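Local coordinates for glypican-1 (Homo sapiens, PDB 4YWT), which serves as a cell-surface proteoglycan whose heparan sulfate chains bind alpha-4 (V) collagen, and takes part in Schwann cell myelination, at residues A[112-117]-A[145-150]; A[131-134]-A[139-142]; A[220-225]-A[301-306]; A[164-169]-A[203-208]. The protein carries 3 engineered substitutions. All blocks are in the same frame, centred on the assembly; numbering follows the deposited sequence.

Contact 1 of 4, residues A[112-117]-A[145-150]. With NAG (2-acetamido-2-deoxy-beta-D-glucopyranose), chain E.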
# COMPACT_ATOMS: atom_id res chain seq x y z
N HIS A 112 19.87 -4.98 -0.40
CA HIS A 112 21.14 -4.50 0.12
C HIS A 112 21.62 -5.33 1.30
O HIS A 112 22.81 -5.55 1.44
CB HIS A 112 21.05 -3.04 0.56
CG HIS A 112 22.22 -2.59 1.39
ND1 HIS A 112 22.17 -2.51 2.76
CD2 HIS A 112 23.47 -2.25 1.03
CE1 HIS A 112 23.34 -2.11 3.22
NE2 HIS A 112 24.15 -1.94 2.19
N LEU A 113 20.70 -5.79 2.14
CA LEU A 113 21.08 -6.63 3.27
C LEU A 113 21.70 -7.92 2.75
O LEU A 113 22.78 -8.32 3.20
CB LEU A 113 19.88 -6.93 4.17
CG LEU A 113 19.47 -5.82 5.14
CD1 LEU A 113 18.19 -6.21 5.87
CD2 LEU A 113 20.59 -5.52 6.13
N LEU A 114 21.03 -8.54 1.79
CA LEU A 114 21.55 -9.78 1.22
C LEU A 114 22.92 -9.57 0.56
O LEU A 114 23.90 -10.28 0.85
CB LEU A 114 20.56 -10.36 0.20
CG LEU A 114 20.81 -11.79 -0.25
CD1 LEU A 114 20.90 -12.72 0.95
CD2 LEU A 114 19.72 -12.26 -1.21
N ASN A 115 22.99 -8.57 -0.32
CA ASN A 115 24.22 -8.24 -1.04
C ASN A 115 25.39 -7.93 -0.11
O ASN A 115 26.52 -8.36 -0.35
CB ASN A 115 23.97 -7.06 -1.98
CG ASN A 115 23.13 -7.43 -3.19
OD1 ASN A 115 22.55 -8.51 -3.25
ND2 ASN A 115 23.07 -6.53 -4.17
N ASP A 116 25.10 -7.20 0.96
CA ASP A 116 26.10 -6.80 1.94
C ASP A 116 26.57 -8.00 2.74
O ASP A 116 27.74 -8.10 3.11
CB ASP A 116 25.54 -5.73 2.88
CG ASP A 116 26.61 -4.82 3.45
OD1 ASP A 116 26.99 -3.85 2.76
OD2 ASP A 116 27.07 -5.08 4.58
N SER A 117 25.64 -8.91 3.01
CA SER A 117 26.00 -10.17 3.65
C SER A 117 26.99 -10.92 2.76
O SER A 117 28.04 -11.39 3.24
CB SER A 117 24.76 -11.03 3.91
OG SER A 117 25.05 -12.08 4.82
N SER A 145 22.80 -16.49 -4.78
CA SER A 145 21.99 -16.31 -5.98
C SER A 145 20.63 -16.99 -5.83
O SER A 145 19.60 -16.44 -6.23
CB SER A 145 22.71 -16.85 -7.22
OG SER A 145 23.78 -16.00 -7.60
N GLU A 146 20.63 -18.18 -5.24
CA GLU A 146 19.40 -18.92 -4.99
C GLU A 146 18.49 -18.18 -4.01
O GLU A 146 17.28 -18.10 -4.22
CB GLU A 146 19.71 -20.32 -4.45
CG GLU A 146 20.13 -21.32 -5.52
CD GLU A 146 18.95 -21.99 -6.20
OE1 GLU A 146 18.30 -22.83 -5.55
OE2 GLU A 146 18.67 -21.67 -7.37
N LEU A 147 19.08 -17.66 -2.94
CA LEU A 147 18.34 -16.84 -1.98
C LEU A 147 17.72 -15.63 -2.66
O LEU A 147 16.59 -15.24 -2.36
CB LEU A 147 19.26 -16.39 -0.84
CG LEU A 147 19.63 -17.40 0.25
CD1 LEU A 147 20.62 -16.79 1.22
CD2 LEU A 147 18.39 -17.86 0.98
N ARG A 148 18.48 -15.04 -3.57
CA ARG A 148 18.06 -13.85 -4.30
C ARG A 148 16.85 -14.16 -5.19
O ARG A 148 15.84 -13.45 -5.15
CB ARG A 148 19.23 -13.32 -5.13
CG ARG A 148 19.11 -11.88 -5.57
CD ARG A 148 20.47 -11.34 -6.00
NE ARG A 148 21.36 -11.16 -4.85
CZ ARG A 148 22.61 -11.59 -4.80
NH1 ARG A 148 23.14 -12.24 -5.84
NH2 ARG A 148 23.35 -11.39 -3.72
N LEU A 149 16.96 -15.22 -5.98
CA LEU A 149 15.85 -15.70 -6.80
C LEU A 149 14.63 -16.00 -5.95
O LEU A 149 13.50 -15.71 -6.34
CB LEU A 149 16.26 -16.94 -7.59
CG LEU A 149 16.95 -16.73 -8.93
CD1 LEU A 149 17.55 -18.03 -9.43
CD2 LEU A 149 15.96 -16.16 -9.94
N TYR A 150 14.86 -16.59 -4.79
CA TYR A 150 13.79 -16.93 -3.85
C TYR A 150 13.09 -15.68 -3.34
O TYR A 150 11.87 -15.68 -3.18
CB TYR A 150 14.35 -17.74 -2.68
CG TYR A 150 13.30 -18.23 -1.72
CD1 TYR A 150 12.37 -19.19 -2.11
CD2 TYR A 150 13.23 -17.74 -0.42
CE1 TYR A 150 11.41 -19.64 -1.23
CE2 TYR A 150 12.27 -18.20 0.46
CZ TYR A 150 11.36 -19.15 0.05
OH TYR A 150 10.39 -19.60 0.92
C1 NAG E . 22.33 -6.75 -5.39
C2 NAG E . 21.94 -5.42 -6.03
C3 NAG E . 21.35 -5.64 -7.43
C4 NAG E . 22.28 -6.50 -8.28
C5 NAG E . 22.57 -7.80 -7.55
C6 NAG E . 23.54 -8.69 -8.29
C7 NAG E . 21.29 -3.59 -4.52
C8 NAG E . 22.70 -3.09 -4.66
N2 NAG E . 20.99 -4.70 -5.20
O3 NAG E . 21.14 -4.38 -8.06
O4 NAG E . 21.67 -6.78 -9.53
O5 NAG E . 23.18 -7.50 -6.28
O6 NAG E . 24.56 -7.94 -8.92
O7 NAG E . 20.46 -3.00 -3.83

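Contact 2 of 4, residues A[131-134]-A[139-142]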
# COMPACT_ATOMS: atom_id res chain seq x y z
N GLU A 131 41.65 -21.86 2.41
CA GLU A 131 41.34 -22.74 1.29
C GLU A 131 39.98 -23.42 1.46
O GLU A 131 39.36 -23.83 0.48
CB GLU A 131 42.43 -23.80 1.12
N LEU A 132 39.54 -23.53 2.71
CA LEU A 132 38.22 -24.07 3.01
C LEU A 132 37.14 -23.28 2.29
O LEU A 132 36.21 -23.85 1.71
CB LEU A 132 37.95 -24.06 4.52
CG LEU A 132 38.50 -25.22 5.34
CD1 LEU A 132 37.83 -25.25 6.71
CD2 LEU A 132 38.30 -26.55 4.62
N TYR A 133 37.26 -21.95 2.33
CA TYR A 133 36.31 -21.09 1.64
C TYR A 133 36.68 -20.89 0.17
O TYR A 133 35.84 -21.07 -0.71
CB TYR A 133 36.20 -19.73 2.31
CG TYR A 133 35.62 -18.69 1.38
CD1 TYR A 133 34.28 -18.72 1.03
CD2 TYR A 133 36.42 -17.69 0.83
CE1 TYR A 133 33.74 -17.79 0.16
CE2 TYR A 133 35.89 -16.75 -0.04
CZ TYR A 133 34.55 -16.81 -0.36
OH TYR A 133 34.02 -15.88 -1.23
N THR A 134 37.93 -20.51 -0.08
CA THR A 134 38.34 -20.06 -1.41
C THR A 134 38.14 -21.11 -2.50
O THR A 134 37.94 -20.77 -3.67
CB THR A 134 39.81 -19.62 -1.43
OG1 THR A 134 40.65 -20.70 -1.00
CG2 THR A 134 40.03 -18.42 -0.51
N ALA A 139 30.14 -22.24 -4.39
CA ALA A 139 29.02 -22.83 -3.66
C ALA A 139 28.25 -21.76 -2.90
O ALA A 139 27.02 -21.69 -2.97
CB ALA A 139 29.52 -23.90 -2.70
N PHE A 140 28.98 -20.90 -2.19
CA PHE A 140 28.38 -19.82 -1.42
C PHE A 140 27.72 -18.78 -2.33
O PHE A 140 26.60 -18.33 -2.07
CB PHE A 140 29.43 -19.15 -0.53
CG PHE A 140 30.04 -20.09 0.48
CD1 PHE A 140 29.33 -20.49 1.59
CD2 PHE A 140 31.33 -20.56 0.31
CE1 PHE A 140 29.89 -21.35 2.52
CE2 PHE A 140 31.90 -21.42 1.23
CZ PHE A 140 31.18 -21.81 2.34
N ARG A 141 28.42 -18.42 -3.40
CA ARG A 141 27.89 -17.48 -4.39
C ARG A 141 26.57 -18.01 -4.97
O ARG A 141 25.60 -17.26 -5.12
CB ARG A 141 28.91 -17.24 -5.50
CG ARG A 141 28.43 -16.36 -6.64
CD ARG A 141 29.61 -15.87 -7.48
NE ARG A 141 30.42 -14.90 -6.75
CZ ARG A 141 31.61 -14.46 -7.14
NH1 ARG A 141 32.14 -14.92 -8.27
NH2 ARG A 141 32.27 -13.57 -6.41
N ASP A 142 26.56 -19.30 -5.29
CA ASP A 142 25.37 -19.97 -5.79
C ASP A 142 24.25 -19.93 -4.76
O ASP A 142 23.09 -19.69 -5.10
CB ASP A 142 25.68 -21.42 -6.17
CG ASP A 142 26.37 -21.54 -7.51
OD1 ASP A 142 26.13 -20.68 -8.39
OD2 ASP A 142 27.15 -22.49 -7.70

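Contact 3 of 4, residues A[220-225]-A[301-306]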
# COMPACT_ATOMS: atom_id res chain seq x y z
N ARG A 220 9.36 -10.98 1.22
CA ARG A 220 8.79 -11.05 -0.12
C ARG A 220 7.30 -10.72 -0.11
O ARG A 220 6.82 -9.96 -0.95
CB ARG A 220 9.00 -12.43 -0.73
CG ARG A 220 8.54 -12.53 -2.17
CD ARG A 220 7.89 -13.88 -2.45
NE ARG A 220 8.83 -14.98 -2.32
CZ ARG A 220 8.48 -16.23 -2.04
NH1 ARG A 220 7.20 -16.53 -1.86
NH2 ARG A 220 9.40 -17.18 -1.95
N SER A 221 6.57 -11.30 0.84
CA SER A 221 5.13 -11.09 0.93
C SER A 221 4.81 -9.64 1.28
O SER A 221 3.84 -9.07 0.78
CB SER A 221 4.51 -12.04 1.96
OG SER A 221 4.74 -13.39 1.60
N PHE A 222 5.63 -9.05 2.15
CA PHE A 222 5.43 -7.65 2.52
C PHE A 222 5.61 -6.74 1.30
O PHE A 222 4.74 -5.91 0.99
CB PHE A 222 6.40 -7.25 3.63
CG PHE A 222 6.24 -5.83 4.10
CD1 PHE A 222 5.22 -5.48 4.97
CD2 PHE A 222 7.12 -4.84 3.67
CE1 PHE A 222 5.08 -4.18 5.40
CE2 PHE A 222 6.97 -3.54 4.10
CZ PHE A 222 5.95 -3.21 4.97
N VAL A 223 6.73 -6.91 0.61
CA VAL A 223 7.01 -6.11 -0.59
C VAL A 223 5.90 -6.28 -1.65
O VAL A 223 5.40 -5.30 -2.22
CB VAL A 223 8.38 -6.49 -1.19
CG1 VAL A 223 8.49 -6.03 -2.64
CG2 VAL A 223 9.50 -5.90 -0.34
N GLN A 224 5.51 -7.53 -1.88
CA GLN A 224 4.41 -7.86 -2.78
C GLN A 224 3.13 -7.13 -2.39
O GLN A 224 2.41 -6.61 -3.25
CB GLN A 224 4.16 -9.37 -2.80
CG GLN A 224 4.66 -10.07 -4.05
CD GLN A 224 4.68 -11.58 -3.90
OE1 GLN A 224 4.29 -12.12 -2.86
NE2 GLN A 224 5.11 -12.27 -4.94
N GLY A 225 2.85 -7.09 -1.09
CA GLY A 225 1.70 -6.38 -0.57
C GLY A 225 1.75 -4.90 -0.87
O GLY A 225 0.75 -4.30 -1.28
N ASP A 301 6.53 -8.66 11.81
CA ASP A 301 7.05 -9.30 13.01
C ASP A 301 7.94 -10.49 12.66
O ASP A 301 8.89 -10.80 13.38
CB ASP A 301 5.90 -9.77 13.91
CG ASP A 301 5.17 -8.61 14.57
OD1 ASP A 301 5.78 -7.53 14.72
OD2 ASP A 301 3.99 -8.79 14.94
N LYS A 302 7.63 -11.13 11.53
CA LYS A 302 8.33 -12.34 11.11
C LYS A 302 9.70 -12.05 10.51
O LYS A 302 10.43 -12.97 10.15
CB LYS A 302 7.48 -13.12 10.10
CG LYS A 302 6.18 -13.64 10.68
CD LYS A 302 6.43 -14.38 11.99
CE LYS A 302 5.21 -15.19 12.40
NZ LYS A 302 5.49 -16.01 13.62
N PHE A 303 10.05 -10.77 10.40
CA PHE A 303 11.36 -10.39 9.88
C PHE A 303 12.46 -10.82 10.85
O PHE A 303 13.61 -11.03 10.45
CB PHE A 303 11.44 -8.88 9.62
CG PHE A 303 10.55 -8.40 8.50
CD1 PHE A 303 9.85 -9.30 7.71
CD2 PHE A 303 10.43 -7.04 8.23
CE1 PHE A 303 9.04 -8.85 6.68
CE2 PHE A 303 9.62 -6.59 7.20
CZ PHE A 303 8.92 -7.50 6.43
N TRP A 304 12.10 -10.95 12.12
CA TRP A 304 13.03 -11.41 13.14
C TRP A 304 12.51 -12.66 13.85
O TRP A 304 11.35 -13.03 13.71
CB TRP A 304 13.28 -10.32 14.19
CG TRP A 304 13.75 -9.03 13.64
CD1 TRP A 304 15.05 -8.64 13.45
CD2 TRP A 304 12.94 -7.93 13.21
NE1 TRP A 304 15.09 -7.37 12.93
CE2 TRP A 304 13.81 -6.91 12.78
CE3 TRP A 304 11.56 -7.71 13.16
CZ2 TRP A 304 13.34 -5.69 12.30
CZ3 TRP A 304 11.10 -6.50 12.68
CH2 TRP A 304 11.98 -5.50 12.25
N GLY A 305 13.40 -13.30 14.61
CA GLY A 305 13.01 -14.40 15.47
C GLY A 305 12.68 -13.87 16.85
O GLY A 305 12.66 -12.66 17.08
N THR A 306 12.41 -14.78 17.79
CA THR A 306 12.05 -14.40 19.15
C THR A 306 13.23 -14.41 20.12
O THR A 306 13.08 -14.10 21.30
CB THR A 306 10.95 -15.32 19.70
OG1 THR A 306 11.38 -16.69 19.63
CG2 THR A 306 9.66 -15.17 18.90

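Contact 4 of 4, residues A[164-169]-A[203-208]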
# COMPACT_ATOMS: atom_id res chain seq x y z
N GLU A 164 20.47 -29.63 -0.22
CA GLU A 164 21.40 -29.93 -1.31
C GLU A 164 22.74 -29.22 -1.09
O GLU A 164 23.80 -29.85 -1.17
CB GLU A 164 20.79 -29.50 -2.65
CG GLU A 164 21.72 -29.64 -3.84
CD GLU A 164 21.89 -31.09 -4.28
OE1 GLU A 164 21.10 -31.95 -3.84
OE2 GLU A 164 22.83 -31.36 -5.07
N PHE A 165 22.65 -27.93 -0.80
CA PHE A 165 23.82 -27.09 -0.53
C PHE A 165 24.74 -27.70 0.53
O PHE A 165 25.95 -27.79 0.33
CB PHE A 165 23.37 -25.70 -0.08
CG PHE A 165 24.44 -24.91 0.62
CD1 PHE A 165 25.45 -24.30 -0.10
CD2 PHE A 165 24.43 -24.78 2.00
CE1 PHE A 165 26.44 -23.57 0.54
CE2 PHE A 165 25.42 -24.06 2.64
CZ PHE A 165 26.42 -23.45 1.91
N TRP A 166 24.15 -28.12 1.64
CA TRP A 166 24.89 -28.68 2.76
C TRP A 166 25.45 -30.05 2.43
O TRP A 166 26.56 -30.38 2.84
CB TRP A 166 24.01 -28.76 4.01
CG TRP A 166 23.71 -27.43 4.62
CD1 TRP A 166 22.48 -26.85 4.76
CD2 TRP A 166 24.65 -26.51 5.16
NE1 TRP A 166 22.60 -25.62 5.36
CE2 TRP A 166 23.93 -25.39 5.62
CE3 TRP A 166 26.04 -26.51 5.31
CZ2 TRP A 166 24.55 -24.29 6.21
CZ3 TRP A 166 26.66 -25.42 5.90
CH2 TRP A 166 25.91 -24.32 6.34
N ALA A 167 24.69 -30.84 1.68
CA ALA A 167 25.18 -32.13 1.22
C ALA A 167 26.46 -31.97 0.40
O ALA A 167 27.53 -32.48 0.77
CB ALA A 167 24.11 -32.85 0.41
N ARG A 168 26.34 -31.22 -0.69
CA ARG A 168 27.47 -31.01 -1.60
C ARG A 168 28.65 -30.34 -0.90
O ARG A 168 29.81 -30.70 -1.13
CB ARG A 168 27.03 -30.19 -2.81
CG ARG A 168 25.81 -30.73 -3.54
CD ARG A 168 26.09 -32.05 -4.26
NE ARG A 168 26.01 -33.21 -3.37
CZ ARG A 168 24.88 -33.82 -3.04
NH1 ARG A 168 23.73 -33.40 -3.52
NH2 ARG A 168 24.91 -34.87 -2.23
N LEU A 169 28.35 -29.37 -0.03
CA LEU A 169 29.40 -28.67 0.70
C LEU A 169 30.14 -29.62 1.64
O LEU A 169 31.36 -29.54 1.78
CB LEU A 169 28.83 -27.50 1.49
CG LEU A 169 29.90 -26.64 2.17
CD1 LEU A 169 30.83 -26.02 1.14
CD2 LEU A 169 29.26 -25.56 3.04
N GLU A 203 24.34 -26.84 14.78
CA GLU A 203 22.93 -26.46 14.72
C GLU A 203 22.68 -25.40 13.66
O GLU A 203 21.54 -25.06 13.37
CB GLU A 203 22.45 -25.95 16.08
CG GLU A 203 23.28 -26.44 17.26
CD GLU A 203 22.77 -25.90 18.58
OE1 GLU A 203 21.79 -26.46 19.12
OE2 GLU A 203 23.35 -24.92 19.09
N ALA A 204 23.76 -24.87 13.09
CA ALA A 204 23.69 -23.78 12.13
C ALA A 204 22.83 -24.06 10.88
O ALA A 204 22.10 -23.18 10.44
CB ALA A 204 25.10 -23.36 11.71
N PRO A 205 22.92 -25.27 10.30
CA PRO A 205 22.04 -25.52 9.15
C PRO A 205 20.55 -25.43 9.49
O PRO A 205 19.76 -24.94 8.68
CB PRO A 205 22.40 -26.95 8.73
CG PRO A 205 23.81 -27.11 9.17
CD PRO A 205 23.91 -26.36 10.46
N ARG A 206 20.17 -25.90 10.67
CA ARG A 206 18.77 -25.87 11.10
C ARG A 206 18.31 -24.44 11.38
O ARG A 206 17.26 -24.00 10.90
CB ARG A 206 18.57 -26.75 12.34
CG ARG A 206 17.17 -26.68 12.92
CD ARG A 206 17.01 -27.62 14.09
NE ARG A 206 15.73 -27.44 14.77
CZ ARG A 206 15.60 -27.10 16.05
NH1 ARG A 206 16.69 -26.91 16.80
NH2 ARG A 206 14.40 -26.94 16.59
N GLU A 207 19.11 -23.72 12.17
CA GLU A 207 18.84 -22.31 12.47
C GLU A 207 18.67 -21.52 11.19
O GLU A 207 17.69 -20.78 11.03
CB GLU A 207 19.98 -21.72 13.31
CG GLU A 207 19.98 -22.16 14.76
CD GLU A 207 18.81 -21.61 15.55
OE1 GLU A 207 18.41 -22.25 16.55
OE2 GLU A 207 18.29 -20.54 15.17
N LEU A 208 19.61 -21.69 10.27
CA LEU A 208 19.55 -21.03 8.97
C LEU A 208 18.29 -21.42 8.22
O LEU A 208 17.64 -20.57 7.61
CB LEU A 208 20.79 -21.36 8.13
CG LEU A 208 20.84 -20.65 6.77
CD1 LEU A 208 20.79 -19.14 6.96
CD2 LEU A 208 22.07 -21.06 5.99

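Contact 1 of 4, residues A[112-117]-A[145-150]
Leu-114 and Asn-115 carry one side of this contact, Leu-147 and Arg-148 the other. The CD2 methyl of Leu-114 lies 3.9 Å from CA of Arg-148, so it packs onto the backbone of the facing helix as well as onto the CB of that arginine. Its other methyl, CD1, meets Leu-147 CD1 at 4.1 Å. Beside this apolar patch the Arg-148 guanidinium crosses the Asn-115 amide, the two planes 87° apart, with Arg-148 NH2 3.0 Å from Asn-115 OD1. The charge of Arg-148 has its firm partner elsewhere: NH2 forms a salt bridge with Glu-118, one turn further along the helix that carries Asn-115. A bend at chi3 (-70°) turns the end of the arginine back toward these groups.

Asn-115 is also the glycosylated residue, its ND2 bonded to C1 of the N-acetylglucosamine at 1.4 Å. The sugar ring lies loosely over one face of the Arg-148 guanidinium, its O5 4.3 Å above the plane. Further out, Phe-216 of helix 204-236 packs on both Leu-114 and Leu-147.

The axes of segments 112-117 and 145-150 run antiparallel at 177° and 10.9 Å apart, the geometry of neighbouring helices in the elongated, largely helical glypican core, here with an N-glycan rooted at the margin of the interface.

Contact 2 of 4, residues A[131-134]-A[139-142]
Tyr-133 and Phe-140 join the single helical turn 131-134 to the early part of helix 137-152, and their CA atoms, 8.6 Å apart, are the nearest pair between the two segments. Only four residues separate the segments, so this is a local contact across the chain reversal that follows the long helix 70-129. Phe-140 starts out toward the turn. Tyr-133 sets off to one side, and with CG anti to the backbone N (chi1 160°) its ring is carried back to the phenylalanine.

The rings meet through a few carbons. CD1 of Tyr-133 lies 3.6 Å from CD2 of Phe-140 and equally close to its CE2, while Tyr-133 CE1 comes within 3.7 Å of the same CD2. Phe-140 CD2 lies at the edge of the Tyr-133 ring, near its plane. With the planes 38° apart and the centroids separated by 5.6 Å, the rings meet obliquely.

Around them, Leu-121 and Pro-126 of helix 70-129 pack on Tyr-133, and Leu-320 and Ile-324 of helix 316-328 on Phe-140. The link between the segments is thus apolar: ring carbons of two buried aromatics meet by dispersion and van der Waals contact, with no polar atoms paired across the contact.

Contact 3 of 4, residues A[220-225]-A[301-306]
Phe-303 points the edge of its ring at the face of Phe-222 in a T-shaped pair, with the planes at 89° and the centroids 5.8 Å apart. The approach is off-centre. Phe-303 leads with CZ, the far corner of its ring, which comes 3.8 Å from CB of Phe-222 and 3.9 Å from CG, so it lands at the root of the Phe-222 side chain rather than over the middle of the ring. Seen from Phe-303, that CB lies in the plane of its own ring, just beyond the edge.

Both side chains leave their backbones toward each other. On helix 204-236, CG of Phe-222 stands anti to the backbone N (chi1 -179°), which places the ring beside the helix and presents its face to the incoming edge. Phe-303 comes from the loop between helices 286-299 and 316-328, and reaches across a gap of 9.8 Å between the CA atoms of Phe-222 and Phe-303.

Helix 70-129 supplies an aromatic to each partner: Phe-106 meets the ring of Phe-222, and Phe-110 makes a further edge-to-face pair with Phe-303. Leu-374 and Val-378 of helix 373-387 also pack on Phe-303.

Dispersion probably dominates in this buried pair, with at most a modest edge-to-face electrostatic part because the approach is off-centre. It is one of several apolar contacts that join the loop to helix 204-236 and its neighbours.

Contact 4 of 4, residues A[164-169]-A[203-208]
Near one end of the elongated helical bundle, the first turn of helix 204-236 rests on helix 158-177 through a tryptophan-proline contact. Pro-205 sits in that opening turn and lays its ring over the indole of Trp-166. Its CB stands 3.8 Å from the centroid of the five-membered ring and 19° off the ring normal, a CH-pi contact, and CB of Pro-205 is 3.6 Å from Trp-166 NE1. CG of Pro-205 lies farther in, 3.9 Å above the plane and over the middle of the indole.

Phe-165, the preceding residue, meets the opposite face with the edge of its ring, CE2 3.4 Å from the indole plane. Leu-208, one turn beyond the proline, brings CD2 to the indole edge, 4.1 Å from Trp-166 CZ2. The ring of Phe-201 also meets the indole, and Leu-320 and Ala-323 of helix 316-328 pack on it.

The slightly positive aliphatic C-H groups of Pro-205, turned to the electron-rich indole face, probably add a weak electrostatic part to dispersion. Trp-166 NE1 is buried by the contact and has no hydrogen-bonding partner in the model, which probably carries a desolvation cost. What joins the two helices here is dispersion and CH-pi packing.

Overall arrangement
Following the chain from the N terminus, helix 70-129 enters contact 1 first, and helix 137-152 closes that loop on its return. Contact 2 is nested inside it, spanning the reversal between these helices. Next comes contact 4, which closes a separate loop from helix 158-177 to the start of helix 204-236. Contact 3 opens farther along this last helix and closes after 75 intervening residues, in the loop before helix 316-328. Contacts 1, 4 and 3 therefore follow in series, with no crossing. In space, contact 2 touches contact 4 where Phe-140 packs on Phe-165 and Leu-169, while Tyr-150 and Arg-220 bridge contacts 1 and 3.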